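Local structure of beta-galactosidase (Geobacillus stearothermophilus, 4OIF) at residues R226-N238 with Q267-D279. The protein probably hydrolyses terminal non-reducing beta-D-galactose residues from beta-D-galactosides, as a zinc-containing glycoside hydrolase of family 42. Numbering follows the deposited sequence.
Sequences RFVTDQTISFFEN and QGLDYSKFAKHLD
Ile233 touches two rings of segment 267-279, each through a different branch. Its CG2 sits over the centre of the His277 imidazole, 3.3 Å from the ring centroid and 6° off the normal. Its CG1 lies over a face of the Phe274 ring, a second CH-pi contact. CG2 is anti to the backbone N and CG1 is anti to the carbonyl carbon (chi1 -64°), which sends the two branches to separate rings. The His277 ring is also held at its edge. ND1 donates to the anti side of Glu237 OE2 at 2.8 Å, with the acceptor almost in the ring plane. With an alanine here in place of His277, Glu237 OE2 would probably lose this donor and the Ile233 CG2 methyl the ring that covers it. Phe274 turns its edge to a face of Phe236 in a T-shaped pair, planes at 71° and centroids 5.2 Å apart. Leu278 CD2 packs 3.4 Å from Phe236 CZ. The contact joins helix 218-246 of the TIM barrel to the segment that precedes strand 282-284. Barrel strand 252-259 touches Phe236, Phe274 and Leu278. At the other end, Thr229 OG1 accepts a nearly straight bond from Asp270 N (3.0 Å). A water links the same hydroxyl to Gly268 O. Asp270 is the N-cap of helix 271-274, and its OD1 accepts from both Ser272 N and Ser272 OG. Lys273 NZ makes a salt bridge with Asp230 OD1 (3.3 Å), and a second water also joins the two. Asp230 OD2 takes a hydrogen bond from Trp175 NE1.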
loop_
_atom_site.group_PDB
_atom_site.type_symbol
_atom_site.label_atom_id
_atom_site.label_comp_id
_atom_site.label_asym_id
_atom_site.label_seq_id
_atom_site.Cartn_x
_atom_site.Cartn_y
_atom_site.Cartn_z
ATOM N N ARG A 226 20.470 18.060 4.855
ATOM C CA ARG A 226 21.840 18.542 5.012
ATOM C C ARG A 226 22.283 18.444 6.470
ATOM O O ARG A 226 23.391 18.020 6.761
ATOM C CB ARG A 226 21.980 19.983 4.527
ATOM C CG ARG A 226 21.871 20.177 3.026
ATOM C CD ARG A 226 21.704 21.652 2.681
ATOM N NE ARG A 226 21.880 21.912 1.258
ATOM C CZ ARG A 226 21.150 22.773 0.552
ATOM N NH1 ARG A 226 20.173 23.463 1.133
ATOM N NH2 ARG A 226 21.390 22.941 -0.744
ATOM N N PHE A 227 21.408 18.825 7.386
ATOM C CA PHE A 227 21.740 18.760 8.797
ATOM C C PHE A 227 21.911 17.326 9.241
ATOM O O PHE A 227 22.728 17.046 10.087
ATOM C CB PHE A 227 20.678 19.427 9.665
ATOM C CG PHE A 227 20.773 19.041 11.119
ATOM C CD1 PHE A 227 21.706 19.635 11.944
ATOM C CD2 PHE A 227 19.947 18.069 11.648
ATOM C CE1 PHE A 227 21.804 19.274 13.279
ATOM C CE2 PHE A 227 20.045 17.705 12.972
ATOM C CZ PHE A 227 20.970 18.311 13.792
ATOM N N VAL A 228 21.124 16.422 8.688
ATOM C CA VAL A 228 21.233 15.019 9.040
ATOM C C VAL A 228 22.622 14.518 8.646
ATOM O O VAL A 228 23.317 13.842 9.446
ATOM C CB VAL A 228 20.124 14.183 8.358
ATOM C CG1 VAL A 228 20.441 12.688 8.452
ATOM C CG2 VAL A 228 18.761 14.517 8.979
ATOM N N THR A 229 23.039 14.877 7.432
ATOM C CA THR A 229 24.398 14.549 7.009
ATOM C C THR A 229 25.467 15.142 7.947
ATOM O O THR A 229 26.331 14.415 8.461
ATOM C CB THR A 229 24.670 15.028 5.574
ATOM O OG1 THR A 229 23.996 14.157 4.662
ATOM C CG2 THR A 229 26.170 14.998 5.267
ATOM N N ASP A 230 25.387 16.447 8.188
ATOM C CA ASP A 230 26.360 17.121 9.037
ATOM C C ASP A 230 26.421 16.542 10.447
ATOM O O ASP A 230 27.493 16.345 10.989
ATOM C CB ASP A 230 26.063 18.615 9.115
ATOM C CG ASP A 230 26.584 19.376 7.909
ATOM O OD1 ASP A 230 27.325 18.775 7.104
ATOM O OD2 ASP A 230 26.255 20.575 7.766
ATOM N N GLN A 231 25.274 16.261 11.039
ATOM C CA GLN A 231 25.239 15.775 12.391
ATOM C C GLN A 231 25.757 14.337 12.464
ATOM O O GLN A 231 26.429 13.953 13.447
ATOM C CB GLN A 231 23.813 15.896 12.956
ATOM C CG GLN A 231 23.721 15.665 14.462
ATOM C CD GLN A 231 24.323 16.745 15.320
ATOM O OE1 GLN A 231 25.360 17.320 14.999
ATOM N NE2 GLN A 231 23.673 17.020 16.447
ATOM N N THR A 232 25.491 13.566 11.408
ATOM C CA THR A 232 26.070 12.224 11.289
ATOM C C THR A 232 27.609 12.288 11.225
ATOM O O THR A 232 28.306 11.588 11.973
ATOM C CB THR A 232 25.522 11.497 10.047
ATOM O OG1 THR A 232 24.129 11.251 10.231
ATOM C CG2 THR A 232 26.219 10.178 9.826
ATOM N N ILE A 233 28.130 13.158 10.358
ATOM C CA ILE A 233 29.575 13.334 10.227
ATOM C C ILE A 233 30.210 13.813 11.533
ATOM O O ILE A 233 31.243 13.294 11.955
ATOM C CB ILE A 233 29.922 14.317 9.120
ATOM C CG1 ILE A 233 29.466 13.761 7.776
ATOM C CG2 ILE A 233 31.421 14.581 9.094
ATOM C CD1 ILE A 233 29.871 14.645 6.580
ATOM N N SER A 234 29.577 14.780 12.184
ATOM C CA SER A 234 30.003 15.242 13.507
ATOM C C SER A 234 30.083 14.079 14.519
ATOM O O SER A 234 31.059 13.985 15.298
ATOM C CB SER A 234 29.055 16.338 14.010
ATOM O OG SER A 234 29.133 16.509 15.417
ATOM N N PHE A 235 29.077 13.196 14.496
ATOM C CA PHE A 235 29.106 12.006 15.348
ATOM C C PHE A 235 30.314 11.148 15.027
ATOM O O PHE A 235 30.987 10.631 15.928
ATOM C CB PHE A 235 27.835 11.176 15.189
ATOM C CG PHE A 235 27.728 10.024 16.162
ATOM C CD1 PHE A 235 28.355 8.809 15.904
ATOM C CD2 PHE A 235 26.978 10.149 17.329
ATOM C CE1 PHE A 235 28.256 7.744 16.807
ATOM C CE2 PHE A 235 26.866 9.086 18.230
ATOM C CZ PHE A 235 27.512 7.881 17.966
ATOM N N PHE A 236 30.570 10.981 13.734
ATOM C CA PHE A 236 31.723 10.212 13.278
ATOM C C PHE A 236 33.060 10.782 13.796
ATOM O O PHE A 236 33.937 10.043 14.249
ATOM C CB PHE A 236 31.725 10.166 11.748
ATOM C CG PHE A 236 33.047 9.795 11.148
ATOM C CD1 PHE A 236 33.379 8.463 10.939
ATOM C CD2 PHE A 236 33.955 10.778 10.774
ATOM C CE1 PHE A 236 34.603 8.110 10.379
ATOM C CE2 PHE A 236 35.183 10.434 10.212
ATOM C CZ PHE A 236 35.509 9.098 10.016
ATOM N N GLU A 237 33.211 12.094 13.691
ATOM C CA GLU A 237 34.423 12.779 14.094
ATOM C C GLU A 237 34.623 12.571 15.576
ATOM O O GLU A 237 35.741 12.267 16.062
ATOM C CB GLU A 237 34.329 14.269 13.753
ATOM C CG GLU A 237 34.454 14.561 12.267
ATOM C CD GLU A 237 35.878 14.328 11.756
ATOM O OE1 GLU A 237 36.798 14.331 12.611
ATOM O OE2 GLU A 237 36.082 14.151 10.520
ATOM N N ASN A 238 33.510 12.697 16.290
ATOM C CA ASN A 238 33.544 12.422 17.703
ATOM C C ASN A 238 34.034 11.017 17.992
ATOM O O ASN A 238 34.848 10.820 18.899
ATOM C CB ASN A 238 32.183 12.608 18.342
ATOM C CG ASN A 238 32.247 12.438 19.830
ATOM O OD1 ASN A 238 32.680 13.347 20.530
ATOM N ND2 ASN A 238 31.845 11.270 20.327
ATOM N N GLN A 267 20.728 7.278 -0.484
ATOM C CA GLN A 267 20.032 8.554 -0.499
ATOM C C GLN A 267 19.983 9.209 0.864
ATOM O O GLN A 267 19.651 10.385 0.967
ATOM C CB GLN A 267 18.612 8.382 -1.036
ATOM C CG GLN A 267 18.557 8.191 -2.540
ATOM C CD GLN A 267 19.475 9.166 -3.244
ATOM O OE1 GLN A 267 19.184 10.364 -3.323
ATOM N NE2 GLN A 267 20.612 8.666 -3.732
ATOM N N GLY A 268 20.336 8.462 1.906
ATOM C CA GLY A 268 20.214 8.954 3.267
ATOM C C GLY A 268 21.287 9.911 3.755
ATOM O O GLY A 268 21.108 10.588 4.770
ATOM N N LEU A 269 22.407 9.965 3.042
ATOM C CA LEU A 269 23.542 10.793 3.451
ATOM C C LEU A 269 24.285 11.313 2.228
ATOM O O LEU A 269 24.373 10.635 1.204
ATOM C CB LEU A 269 24.498 9.995 4.340
ATOM C CG LEU A 269 24.032 9.582 5.732
ATOM C CD1 LEU A 269 25.020 8.609 6.352
ATOM C CD2 LEU A 269 23.846 10.812 6.615
ATOM N N ASP A 270 24.812 12.524 2.327
ATOM C CA ASP A 270 25.605 13.080 1.244
ATOM C C ASP A 270 27.045 12.546 1.331
ATOM O O ASP A 270 27.877 13.078 2.068
ATOM C CB ASP A 270 25.578 14.603 1.295
ATOM C CG ASP A 270 26.186 15.236 0.066
ATOM O OD1 ASP A 270 26.797 14.515 -0.747
ATOM O OD2 ASP A 270 26.051 16.465 -0.091
ATOM N N TYR A 271 27.335 11.492 0.577
ATOM C CA TYR A 271 28.651 10.872 0.642
ATOM C C TYR A 271 29.748 11.747 0.044
ATOM O O TYR A 271 30.928 11.543 0.333
ATOM C CB TYR A 271 28.640 9.522 -0.069
ATOM C CG TYR A 271 27.966 8.412 0.687
ATOM C CD1 TYR A 271 27.837 8.462 2.071
ATOM C CD2 TYR A 271 27.454 7.308 0.015
ATOM C CE1 TYR A 271 27.225 7.446 2.762
ATOM C CE2 TYR A 271 26.837 6.291 0.695
ATOM C CZ TYR A 271 26.729 6.360 2.070
ATOM O OH TYR A 271 26.120 5.328 2.744
ATOM N N SER A 272 29.377 12.711 -0.797
ATOM C CA SER A 272 30.388 13.566 -1.409
ATOM C C SER A 272 30.998 14.457 -0.331
ATOM O O SER A 272 32.121 14.935 -0.459
ATOM C CB SER A 272 29.804 14.409 -2.539
ATOM O OG SER A 272 29.038 15.483 -2.047
ATOM N N LYS A 273 30.240 14.651 0.743
ATOM C CA LYS A 273 30.673 15.430 1.892
ATOM C C LYS A 273 31.376 14.543 2.912
ATOM O O LYS A 273 32.326 14.980 3.576
ATOM C CB LYS A 273 29.462 16.136 2.534
ATOM C CG LYS A 273 29.788 17.414 3.289
ATOM C CD LYS A 273 28.527 18.038 3.868
ATOM C CE LYS A 273 28.775 19.463 4.341
ATOM N NZ LYS A 273 29.959 19.525 5.246
ATOM N N PHE A 274 30.905 13.300 3.035
ATOM C CA PHE A 274 31.408 12.387 4.067
ATOM C C PHE A 274 32.811 11.912 3.647
ATOM O O PHE A 274 33.698 11.717 4.491
ATOM C CB PHE A 274 30.456 11.190 4.257
ATOM C CG PHE A 274 30.531 10.537 5.629
ATOM C CD1 PHE A 274 29.374 10.213 6.320
ATOM C CD2 PHE A 274 31.750 10.334 6.261
ATOM C CE1 PHE A 274 29.437 9.627 7.577
ATOM C CE2 PHE A 274 31.824 9.755 7.521
ATOM C CZ PHE A 274 30.662 9.407 8.181
ATOM N N ALA A 275 33.004 11.739 2.339
ATOM C CA ALA A 275 34.254 11.210 1.794
ATOM C C ALA A 275 35.466 12.029 2.227
ATOM O O ALA A 275 36.552 11.479 2.459
ATOM C CB ALA A 275 34.176 11.145 0.281
ATOM N N LYS A 276 35.269 13.344 2.322
ATOM C CA LYS A 276 36.320 14.254 2.774
ATOM C C LYS A 276 36.798 13.926 4.189
ATOM O O LYS A 276 37.884 14.332 4.581
ATOM C CB LYS A 276 35.843 15.704 2.735
ATOM C CG LYS A 276 35.353 16.215 1.382
ATOM C CD LYS A 276 35.025 17.700 1.476
ATOM C CE LYS A 276 34.102 18.146 0.359
ATOM N NZ LYS A 276 34.612 17.646 -0.940
ATOM N N HIS A 277 35.993 13.189 4.951
ATOM C CA HIS A 277 36.343 12.882 6.337
ATOM C C HIS A 277 36.968 11.499 6.505
ATOM O O HIS A 277 37.387 11.141 7.598
ATOM C CB HIS A 277 35.106 13.004 7.237
ATOM C CG HIS A 277 34.521 14.383 7.262
ATOM N ND1 HIS A 277 34.739 15.267 8.299
ATOM C CD2 HIS A 277 33.754 15.043 6.359
ATOM C CE1 HIS A 277 34.115 16.404 8.041
ATOM N NE2 HIS A 277 33.507 16.293 6.872
ATOM N N LEU A 278 37.038 10.733 5.422
ATOM C CA LEU A 278 37.562 9.375 5.486
ATOM C C LEU A 278 38.942 9.265 4.840
ATOM O O LEU A 278 39.294 10.071 3.981
ATOM C CB LEU A 278 36.595 8.410 4.806
ATOM C CG LEU A 278 35.155 8.401 5.326
ATOM C CD1 LEU A 278 34.302 7.471 4.461
ATOM C CD2 LEU A 278 35.097 7.983 6.787
ATOM N N ASP A 279 39.726 8.274 5.261
ATOM C CA ASP A 279 41.024 8.031 4.632
ATOM C C ASP A 279 40.807 7.246 3.350
ATOM O O ASP A 279 41.499 7.452 2.356
ATOM C CB ASP A 279 41.973 7.267 5.570
ATOM C CG ASP A 279 42.314 8.053 6.821
ATOM O OD1 ASP A 279 42.354 9.304 6.744
ATOM O OD2 ASP A 279 42.539 7.422 7.881
HETATM O O HOH W 1 21.435 13.338 4.974
HETATM O O HOH W 2 30.095 18.342 7.776
#